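Aspartate-semialdehyde dehydrogenase (Cryptococcus neoformans var. neoformans JEC21, PDB 5CEF) catalyses the NADPH-dependent reductive dephosphorylation of 4-phospho-L-aspartate to L-aspartate semialdehyde, the second step in making the aspartate-derived amino acids methionine, threonine and isoleucine. Local coordinates at residues 33-41 with 79-88; 156-167 with 212-223. All coordinates share one frame; numbering follows the deposited sequence.

Contact 1 (33-41 with 79-88)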
loop_
_atom_site.group_PDB
_atom_site.type_symbol
_atom_site.label_atom_id
_atom_site.label_comp_id
_atom_site.label_asym_id
_atom_site.label_seq_id
_atom_site.Cartn_x
_atom_site.Cartn_y
_atom_site.Cartn_z
ATOM N N TYR A 33 -37.949 -13.427 1.193
ATOM C CA TYR A 33 -38.785 -14.183 2.138
ATOM C C TYR A 33 -38.275 -14.479 3.543
ATOM O O TYR A 33 -39.065 -14.849 4.400
ATOM C CB TYR A 33 -39.225 -15.491 1.491
ATOM C CG TYR A 33 -38.158 -16.467 1.072
ATOM C CD1 TYR A 33 -37.535 -17.315 2.010
ATOM C CD2 TYR A 33 -37.887 -16.688 -0.266
ATOM C CE1 TYR A 33 -36.617 -18.276 1.614
ATOM C CE2 TYR A 33 -36.981 -17.667 -0.667
ATOM C CZ TYR A 33 -36.346 -18.454 0.264
ATOM O OH TYR A 33 -35.423 -19.411 -0.118
ATOM N N PHE A 34 -36.968 -14.432 3.760
ATOM C CA PHE A 34 -36.395 -14.640 5.098
ATOM C C PHE A 34 -36.584 -13.359 5.880
ATOM O O PHE A 34 -36.225 -12.267 5.383
ATOM C CB PHE A 34 -34.897 -14.921 5.016
ATOM C CG PHE A 34 -34.539 -16.316 4.618
ATOM C CD1 PHE A 34 -35.162 -17.410 5.197
ATOM C CD2 PHE A 34 -33.503 -16.542 3.735
ATOM C CE1 PHE A 34 -34.811 -18.706 4.854
ATOM C CE2 PHE A 34 -33.142 -17.828 3.382
ATOM C CZ PHE A 34 -33.801 -18.911 3.938
ATOM N N ALA A 35 -37.221 -13.459 7.037
ATOM C CA ALA A 35 -37.606 -12.245 7.809
ATOM C C ALA A 35 -36.890 -12.223 9.163
ATOM O O ALA A 35 -37.031 -13.153 9.953
ATOM C CB ALA A 35 -39.119 -12.176 8.021
ATOM N N LEU A 36 -36.078 -11.193 9.374
ATOM C CA LEU A 36 -35.305 -11.062 10.587
ATOM C C LEU A 36 -36.238 -11.055 11.738
ATOM O O LEU A 36 -37.138 -10.228 11.781
ATOM C CB LEU A 36 -34.509 -9.771 10.573
ATOM C CG LEU A 36 -33.268 -9.832 9.700
ATOM C CD1 LEU A 36 -32.788 -8.416 9.386
ATOM C CD2 LEU A 36 -32.166 -10.674 10.363
ATOM N N HIS A 37 -36.076 -12.015 12.635
ATOM C CA HIS A 37 -37.004 -12.173 13.735
ATOM C C HIS A 37 -36.336 -12.179 15.110
ATOM O O HIS A 37 -36.943 -11.747 16.084
ATOM C CB HIS A 37 -37.801 -13.464 13.529
ATOM C CG HIS A 37 -38.932 -13.630 14.484
ATOM N ND1 HIS A 37 -40.021 -12.774 14.515
ATOM C CD2 HIS A 37 -39.139 -14.550 15.456
ATOM C CE1 HIS A 37 -40.845 -13.161 15.468
ATOM N NE2 HIS A 37 -40.336 -14.238 16.055
ATOM N N ALA A 38 -35.121 -12.731 15.215
ATOM C CA ALA A 38 -34.434 -12.883 16.511
ATOM C C ALA A 38 -32.935 -12.657 16.371
ATOM O O ALA A 38 -32.262 -13.369 15.614
ATOM C CB ALA A 38 -34.702 -14.250 17.093
ATOM N N LEU A 39 -32.423 -11.641 17.060
ATOM C CA LEU A 39 -31.004 -11.357 17.078
ATOM C C LEU A 39 -30.352 -11.776 18.397
ATOM O O LEU A 39 -30.890 -11.523 19.470
ATOM C CB LEU A 39 -30.808 -9.875 16.918
ATOM C CG LEU A 39 -31.545 -9.215 15.789
ATOM C CD1 LEU A 39 -31.055 -7.775 15.697
ATOM C CD2 LEU A 39 -31.298 -9.943 14.486
ATOM N N GLY A 40 -29.208 -12.437 18.321
ATOM C CA GLY A 40 -28.459 -12.823 19.520
ATOM C C GLY A 40 -27.102 -12.114 19.565
ATOM O O GLY A 40 -26.396 -12.070 18.570
ATOM N N ALA A 41 -26.737 -11.583 20.729
ATOM C CA ALA A 41 -25.415 -11.024 20.965
ATOM C C ALA A 41 -25.002 -11.365 22.380
ATOM O O ALA A 41 -25.506 -12.331 22.946
ATOM C CB ALA A 41 -25.431 -9.530 20.741
ATOM N N PRO A 79 -36.082 -14.864 23.531
ATOM C CA PRO A 79 -37.292 -14.451 22.795
ATOM C C PRO A 79 -37.134 -14.490 21.270
ATOM O O PRO A 79 -36.195 -13.890 20.737
ATOM C CB PRO A 79 -37.530 -13.009 23.272
ATOM C CG PRO A 79 -36.851 -12.928 24.589
ATOM C CD PRO A 79 -35.663 -13.848 24.506
ATOM N N GLY A 80 -38.061 -15.187 20.605
ATOM C CA GLY A 80 -38.111 -15.203 19.147
ATOM C C GLY A 80 -37.489 -16.445 18.518
ATOM O O GLY A 80 -37.929 -16.906 17.449
ATOM N N PHE A 81 -36.524 -17.039 19.218
ATOM C CA PHE A 81 -35.716 -18.067 18.615
ATOM C C PHE A 81 -36.492 -19.327 18.358
ATOM O O PHE A 81 -36.356 -19.913 17.282
ATOM C CB PHE A 81 -34.445 -18.333 19.434
ATOM C CG PHE A 81 -33.372 -17.292 19.216
ATOM C CD1 PHE A 81 -32.804 -17.120 17.971
ATOM C CD2 PHE A 81 -32.940 -16.496 20.241
ATOM C CE1 PHE A 81 -31.829 -16.169 17.751
ATOM C CE2 PHE A 81 -31.937 -15.553 20.045
ATOM C CZ PHE A 81 -31.400 -15.369 18.790
ATOM N N ALA A 82 -37.342 -19.736 19.295
ATOM C CA ALA A 82 -38.134 -20.976 19.107
ATOM C C ALA A 82 -39.017 -20.962 17.846
ATOM O O ALA A 82 -39.388 -22.004 17.355
ATOM C CB ALA A 82 -38.965 -21.276 20.362
ATOM N N GLU A 83 -39.373 -19.785 17.350
ATOM C CA GLU A 83 -40.224 -19.663 16.149
ATOM C C GLU A 83 -39.426 -19.534 14.862
ATOM O O GLU A 83 -40.019 -19.489 13.781
ATOM C CB GLU A 83 -41.155 -18.423 16.235
ATOM C CG GLU A 83 -42.187 -18.474 17.350
ATOM C CD GLU A 83 -41.629 -17.936 18.659
ATOM O OE1 GLU A 83 -41.331 -16.679 18.709
ATOM O OE2 GLU A 83 -41.535 -18.774 19.606
ATOM N N CYS A 84 -38.103 -19.394 14.965
ATOM C CA CYS A 84 -37.269 -19.251 13.759
ATOM C C CYS A 84 -37.205 -20.552 13.009
ATOM O O CYS A 84 -37.003 -21.611 13.604
ATOM C CB CYS A 84 -35.876 -18.778 14.107
ATOM S SG CYS A 84 -35.839 -17.074 14.687
ATOM N N GLY A 85 -37.395 -20.467 11.698
ATOM C CA GLY A 85 -37.288 -21.618 10.811
ATOM C C GLY A 85 -35.854 -21.959 10.423
ATOM O O GLY A 85 -35.551 -23.109 10.078
ATOM N N VAL A 86 -34.990 -20.966 10.487
ATOM C CA VAL A 86 -33.548 -21.151 10.371
ATOM C C VAL A 86 -32.813 -20.087 11.217
ATOM O O VAL A 86 -33.230 -18.928 11.258
ATOM C CB VAL A 86 -33.092 -21.139 8.891
ATOM C CG1 VAL A 86 -33.671 -19.963 8.157
ATOM C CG2 VAL A 86 -31.589 -21.091 8.775
ATOM N N VAL A 87 -31.744 -20.509 11.898
ATOM C CA VAL A 87 -30.882 -19.611 12.651
ATOM C C VAL A 87 -29.508 -19.589 12.017
ATOM O O VAL A 87 -28.838 -20.636 11.898
ATOM C CB VAL A 87 -30.786 -20.051 14.114
ATOM C CG1 VAL A 87 -29.918 -19.088 14.910
ATOM C CG2 VAL A 87 -32.171 -20.092 14.740
ATOM N N PHE A 88 -29.094 -18.398 11.606
ATOM C CA PHE A 88 -27.793 -18.177 11.012
ATOM C C PHE A 88 -26.783 -17.824 12.082
ATOM O O PHE A 88 -27.054 -16.961 12.911
ATOM C CB PHE A 88 -27.883 -17.029 10.001
ATOM C CG PHE A 88 -28.714 -17.362 8.822
ATOM C CD1 PHE A 88 -28.232 -18.218 7.864
ATOM C CD2 PHE A 88 -29.977 -16.867 8.684
ATOM C CE1 PHE A 88 -28.969 -18.521 6.754
ATOM C CE2 PHE A 88 -30.738 -17.181 7.577
ATOM C CZ PHE A 88 -30.238 -18.030 6.626
HETATM O O HOH W 1 -36.901 -11.531 19.311
#
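Ala38 presses its methyl group on the Phe81 ring in a CH-pi contact, CB lying 3.7 Å from the ring centroid and displaced toward the CE1 side. The same methyl meets Cys84 SG at 3.9 Å, and the Gly40 backbone N comes to the edge of the Phe81 ring. Phe81 CB points away from strand 34-40; chi1 of -78°, CG opposite the carbonyl carbon, brings the ring back to it. The second packed patch is aromatic: Phe88 turns its edge to the face of Phe34 in a T-shaped pair, planes at 83°, while Val86 CG1 reaches Phe34 CE1 at 3.7 Å. The His37 side is looser and partly open to solvent. The imidazole, swung away from its own backbone N by chi1 of -171°, meets the turn edge-on, Gly80 O lying 3.3 Å from His37 CD2 in the ring plane. Exposed Glu83 brings OE1 only to 3.7 Å from His37 NE2. Nearby, a water donates to both His37 O and Pro79 O. Strands 34-40 and 86-89 belong to the Rossmann-type parallel sheet, with strand 9-14 between them; Phe34 and Phe88 both pack on helices 19-29 and 349-362, and Phe103 of helix 93-105 meets Phe81 edge-to-face.

Contact 2 (156-167 with 212-223)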
loop_
_atom_site.group_PDB
_atom_site.type_symbol
_atom_site.label_atom_id
_atom_site.label_comp_id
_atom_site.label_asym_id
_atom_site.label_seq_id
_atom_site.Cartn_x
_atom_site.Cartn_y
_atom_site.Cartn_z
ATOM N N ALA A 156 -18.621 -23.358 4.121
ATOM C CA ALA A 156 -17.159 -23.261 4.046
ATOM C C ALA A 156 -16.694 -21.787 3.904
ATOM O O ALA A 156 -17.464 -20.910 3.494
ATOM C CB ALA A 156 -16.626 -24.061 2.885
ATOM N N ASN A 157 -15.443 -21.517 4.238
ATOM C CA ASN A 157 -14.917 -20.144 4.138
ATOM C C ASN A 157 -14.633 -19.688 2.694
ATOM O O ASN A 157 -14.778 -20.482 1.734
ATOM C CB ASN A 157 -13.660 -20.005 4.999
ATOM C CG ASN A 157 -12.440 -20.768 4.435
ATOM O OD1 ASN A 157 -12.415 -21.249 3.289
ATOM N ND2 ASN A 157 -11.420 -20.896 5.274
ATOM N N CYS A 158 -14.177 -18.444 2.532
ATOM C CA CYS A 158 -14.027 -17.853 1.206
ATOM C C CYS A 158 -12.858 -18.423 0.401
ATOM O O CYS A 158 -12.986 -18.676 -0.798
ATOM C CB CYS A 158 -13.961 -16.298 1.270
ATOM S SG CYS A 158 -15.201 -15.530 2.316
ATOM N N SER A 159 -11.721 -18.676 1.020
ATOM C CA SER A 159 -10.564 -19.126 0.238
ATOM C C SER A 159 -10.771 -20.573 -0.259
ATOM O O SER A 159 -10.430 -20.912 -1.402
ATOM C CB SER A 159 -9.264 -19.028 1.040
ATOM O OG SER A 159 -9.286 -19.921 2.146
ATOM N N THR A 160 -11.329 -21.410 0.602
ATOM C CA THR A 160 -11.749 -22.752 0.196
ATOM C C THR A 160 -12.739 -22.670 -0.966
ATOM O O THR A 160 -12.617 -23.385 -1.955
ATOM C CB THR A 160 -12.416 -23.544 1.355
ATOM O OG1 THR A 160 -11.480 -23.773 2.413
ATOM C CG2 THR A 160 -12.894 -24.905 0.872
ATOM N N THR A 161 -13.718 -21.790 -0.840
ATOM C CA THR A 161 -14.725 -21.657 -1.864
ATOM C C THR A 161 -14.099 -21.212 -3.171
ATOM O O THR A 161 -14.407 -21.752 -4.232
ATOM C CB THR A 161 -15.804 -20.632 -1.455
ATOM O OG1 THR A 161 -16.484 -21.089 -0.276
ATOM C CG2 THR A 161 -16.765 -20.401 -2.594
ATOM N N GLY A 162 -13.200 -20.233 -3.122
ATOM C CA GLY A 162 -12.562 -19.740 -4.369
ATOM C C GLY A 162 -11.766 -20.795 -5.135
ATOM O O GLY A 162 -11.601 -20.698 -6.358
ATOM N N ILE A 163 -11.300 -21.815 -4.417
ATOM C CA ILE A 163 -10.607 -22.924 -5.031
ATOM C C ILE A 163 -11.543 -24.050 -5.495
ATOM O O ILE A 163 -11.465 -24.494 -6.647
ATOM C CB ILE A 163 -9.570 -23.487 -4.063
ATOM C CG1 ILE A 163 -8.471 -22.468 -3.901
ATOM C CG2 ILE A 163 -8.961 -24.773 -4.585
ATOM C CD1 ILE A 163 -7.765 -22.625 -2.585
ATOM N N VAL A 164 -12.448 -24.488 -4.640
ATOM C CA VAL A 164 -13.254 -25.648 -4.936
ATOM C C VAL A 164 -14.281 -25.459 -6.031
ATOM O O VAL A 164 -14.668 -26.428 -6.697
ATOM C CB VAL A 164 -13.959 -26.063 -3.656
ATOM C CG1 VAL A 164 -14.967 -27.100 -3.988
ATOM C CG2 VAL A 164 -12.920 -26.626 -2.699
ATOM N N VAL A 165 -14.733 -24.224 -6.229
ATOM C CA VAL A 165 -15.672 -23.981 -7.292
ATOM C C VAL A 165 -15.026 -24.337 -8.629
ATOM O O VAL A 165 -15.594 -25.128 -9.368
ATOM C CB VAL A 165 -16.258 -22.564 -7.268
ATOM C CG1 VAL A 165 -16.975 -22.281 -8.557
ATOM C CG2 VAL A 165 -17.186 -22.412 -6.085
ATOM N N PRO A 166 -13.843 -23.795 -8.928
ATOM C CA PRO A 166 -13.222 -24.216 -10.184
ATOM C C PRO A 166 -12.946 -25.701 -10.238
ATOM O O PRO A 166 -13.127 -26.322 -11.291
ATOM C CB PRO A 166 -11.918 -23.424 -10.213
ATOM C CG PRO A 166 -12.273 -22.159 -9.523
ATOM C CD PRO A 166 -13.219 -22.569 -8.420
ATOM N N LEU A 167 -12.539 -26.282 -9.112
ATOM C CA LEU A 167 -12.283 -27.729 -9.087
ATOM C C LEU A 167 -13.524 -28.544 -9.438
ATOM O O LEU A 167 -13.452 -29.519 -10.169
ATOM C CB LEU A 167 -11.716 -28.174 -7.750
ATOM C CG LEU A 167 -10.330 -27.580 -7.385
ATOM C CD1 LEU A 167 -9.861 -28.223 -6.088
ATOM C CD2 LEU A 167 -9.258 -27.684 -8.459
ATOM N N GLU A 212 -5.548 -22.305 7.848
ATOM C CA GLU A 212 -6.154 -22.110 6.549
ATOM C C GLU A 212 -5.745 -23.219 5.548
ATOM O O GLU A 212 -6.577 -23.732 4.821
ATOM C CB GLU A 212 -5.783 -20.731 6.021
ATOM C CG GLU A 212 -6.649 -20.238 4.888
ATOM C CD GLU A 212 -7.882 -19.453 5.355
ATOM O OE1 GLU A 212 -8.256 -19.579 6.529
ATOM O OE2 GLU A 212 -8.520 -18.764 4.529
ATOM N N GLU A 213 -4.472 -23.600 5.546
ATOM C CA GLU A 213 -4.005 -24.664 4.699
ATOM C C GLU A 213 -4.708 -25.962 5.065
ATOM O O GLU A 213 -5.145 -26.726 4.199
ATOM C CB GLU A 213 -2.497 -24.812 4.829
ATOM C CG GLU A 213 -1.808 -23.626 4.213
ATOM C CD GLU A 213 -0.372 -23.432 4.665
ATOM O OE1 GLU A 213 0.264 -24.380 5.165
ATOM O OE2 GLU A 213 0.132 -22.302 4.431
ATOM N N ASP A 214 -4.765 -26.229 6.354
ATOM C CA ASP A 214 -5.286 -27.466 6.818
ATOM C C ASP A 214 -6.755 -27.601 6.422
ATOM O O ASP A 214 -7.200 -28.676 6.003
ATOM C CB ASP A 214 -5.086 -27.556 8.321
ATOM C CG ASP A 214 -5.595 -28.849 8.858
ATOM O OD1 ASP A 214 -5.173 -29.916 8.350
ATOM O OD2 ASP A 214 -6.475 -28.811 9.728
ATOM N N LYS A 215 -7.488 -26.504 6.503
ATOM C CA LYS A 215 -8.865 -26.496 6.045
ATOM C C LYS A 215 -8.976 -26.819 4.561
ATOM O O LYS A 215 -9.679 -27.728 4.203
ATOM C CB LYS A 215 -9.497 -25.135 6.255
ATOM C CG LYS A 215 -9.858 -24.811 7.693
ATOM C CD LYS A 215 -10.604 -23.486 7.754
ATOM C CE LYS A 215 -10.969 -23.088 9.172
ATOM N NZ LYS A 215 -9.852 -22.427 9.884
ATOM N N ILE A 216 -8.246 -26.111 3.707
ATOM C CA ILE A 216 -8.272 -26.396 2.296
ATOM C C ILE A 216 -7.932 -27.847 1.998
ATOM O O ILE A 216 -8.573 -28.464 1.172
ATOM C CB ILE A 216 -7.342 -25.449 1.467
ATOM C CG1 ILE A 216 -7.901 -24.020 1.452
ATOM C CG2 ILE A 216 -7.247 -25.884 0.012
ATOM C CD1 ILE A 216 -6.903 -22.949 1.026
ATOM N N GLU A 217 -6.934 -28.378 2.672
ATOM C CA GLU A 217 -6.419 -29.737 2.395
ATOM C C GLU A 217 -7.380 -30.831 2.788
ATOM O O GLU A 217 -7.554 -31.800 2.069
ATOM C CB GLU A 217 -5.053 -29.947 3.076
ATOM C CG GLU A 217 -3.946 -29.149 2.382
ATOM C CD GLU A 217 -2.591 -29.175 3.068
ATOM O OE1 GLU A 217 -2.472 -29.849 4.102
ATOM O OE2 GLU A 217 -1.657 -28.558 2.546
ATOM N N TRP A 218 -8.079 -30.645 3.884
ATOM C CA TRP A 218 -9.013 -31.648 4.333
ATOM C C TRP A 218 -10.358 -31.443 3.664
ATOM O O TRP A 218 -10.987 -32.395 3.165
ATOM C CB TRP A 218 -9.166 -31.561 5.856
ATOM C CG TRP A 218 -9.814 -32.768 6.377
ATOM C CD1 TRP A 218 -9.207 -33.931 6.733
ATOM C CD2 TRP A 218 -11.224 -32.979 6.532
ATOM N NE1 TRP A 218 -10.150 -34.834 7.157
ATOM C CE2 TRP A 218 -11.399 -34.284 7.024
ATOM C CE3 TRP A 218 -12.347 -32.180 6.330
ATOM C CZ2 TRP A 218 -12.651 -34.801 7.332
ATOM C CZ3 TRP A 218 -13.580 -32.699 6.611
ATOM C CH2 TRP A 218 -13.728 -33.995 7.117
ATOM N N GLU A 219 -10.837 -30.199 3.674
ATOM C CA GLU A 219 -12.244 -29.920 3.314
ATOM C C GLU A 219 -12.516 -30.172 1.828
ATOM O O GLU A 219 -13.645 -30.513 1.437
ATOM C CB GLU A 219 -12.626 -28.496 3.701
ATOM C CG GLU A 219 -12.580 -28.284 5.193
ATOM C CD GLU A 219 -12.998 -26.888 5.644
ATOM O OE1 GLU A 219 -13.417 -26.061 4.793
ATOM O OE2 GLU A 219 -12.853 -26.605 6.868
ATOM N N THR A 220 -11.492 -29.998 1.002
ATOM C CA THR A 220 -11.692 -30.160 -0.435
ATOM C C THR A 220 -12.278 -31.538 -0.746
ATOM O O THR A 220 -13.152 -31.641 -1.621
ATOM C CB THR A 220 -10.382 -29.921 -1.173
ATOM O OG1 THR A 220 -10.034 -28.540 -1.043
ATOM C CG2 THR A 220 -10.480 -30.281 -2.630
ATOM N N ASN A 221 -11.806 -32.590 -0.041
ATOM C CA ASN A 221 -12.259 -33.971 -0.317
ATOM C C ASN A 221 -13.650 -34.251 0.197
ATOM O O ASN A 221 -14.477 -34.875 -0.484
ATOM C CB ASN A 221 -11.264 -34.989 0.211
ATOM C CG ASN A 221 -10.141 -35.294 -0.799
ATOM O OD1 ASN A 221 -10.395 -35.614 -1.968
ATOM N ND2 ASN A 221 -8.940 -35.241 -0.352
ATOM N N LYS A 222 -13.976 -33.676 1.335
ATOM C CA LYS A 222 -15.364 -33.693 1.767
ATOM C C LYS A 222 -16.318 -33.004 0.787
ATOM O O LYS A 222 -17.332 -33.570 0.385
ATOM C CB LYS A 222 -15.511 -33.053 3.144
ATOM C CG LYS A 222 -16.915 -33.264 3.690
ATOM C CD LYS A 222 -16.963 -33.105 5.184
ATOM C CE LYS A 222 -18.397 -33.213 5.683
ATOM N NZ LYS A 222 -18.529 -33.006 7.162
ATOM N N ILE A 223 -15.974 -31.785 0.387
ATOM C CA ILE A 223 -16.847 -30.974 -0.474
ATOM C C ILE A 223 -16.996 -31.522 -1.894
ATOM O O ILE A 223 -18.082 -31.436 -2.480
ATOM C CB ILE A 223 -16.344 -29.499 -0.555
ATOM C CG1 ILE A 223 -16.455 -28.859 0.813
ATOM C CG2 ILE A 223 -17.102 -28.667 -1.580
ATOM C CD1 ILE A 223 -15.595 -27.627 0.986
HETATM O O HOH W 2 -9.486 -22.361 3.862
HETATM O O HOH W 3 -10.822 -17.887 3.659
#
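Ser159 OG donates to Glu212 OE2 at 2.8 Å, the one direct hydrogen bond between helices 158-167 and 212-223, and meets the oxygen from above the carboxylate plane. Glu212 starts with CG anti to its backbone N (chi1 -163°) and bends at chi2, which carries the carboxylate back to the start of the other helix. There two waters supplement the direct bond: one accepts from Ser159 N and donates to Glu212 OE2, the other accepts from Asn157 ND2 and donates to Ser159 OG. Beyond this polar end the contact is mostly apolar. Ile163 CD1 and Ile216 CD1 lie 3.7 Å apart, the two side chains crossing at about a right angle. Val164 CG1 rests on Ile223 CG2 at 3.6 Å, and Thr160 turns CG2 to Ile223 CD1 at 3.8 Å, leaving OG1 beside Ile216 CG1. The short helix segments run roughly the same way, axes 9.7 Å apart at -42°, and the first of them begins at Cys158, the predicted acyl-thioester nucleophile, as is usual in this dehydrogenase family; the Cys158 side chain points away from helix 212-223. Asn157 is the N-cap. Its OD1 accepts from Thr160 N at 2.9 Å and from Thr160 OG1, the two donors arriving from opposite faces of the amide plane, so the cap also fixes the threonine hydroxyl. Asn157 O similarly takes Thr161 N and Thr161 OG1. On the partner helix, Thr220 OG1 turns back to Ile216 O. Further out, Gln186 of strand 177-186 donates a second direct bond to Glu212 OE2, and Glu213 forms salt bridges with Arg327 and Arg329, and Glu217 with Lys337, all of the second subunit.

Contact 1 closes before contact 2 opens along the chain; their centres lie about 29 Å apart, and their nearest atoms, about 12 Å apart, do not touch. Contact 1 spans the second and fourth strands of the seven-stranded parallel sheet, across strand 9-14, in the NAD-binding domain and near Thr17 and Leu91, which probably bind NADP(+). Contact 2 lies nearer the centre of the chain, where helix 158-174 follows strand 151-155 of that same sheet and meets helix 212-224, which packs on strand 243-250 of the mixed sheet. The first is thus internal to the cofactor domain, whereas the second joins the predicted catalytic cysteine's helix to a helix that reaches the neighbouring subunit.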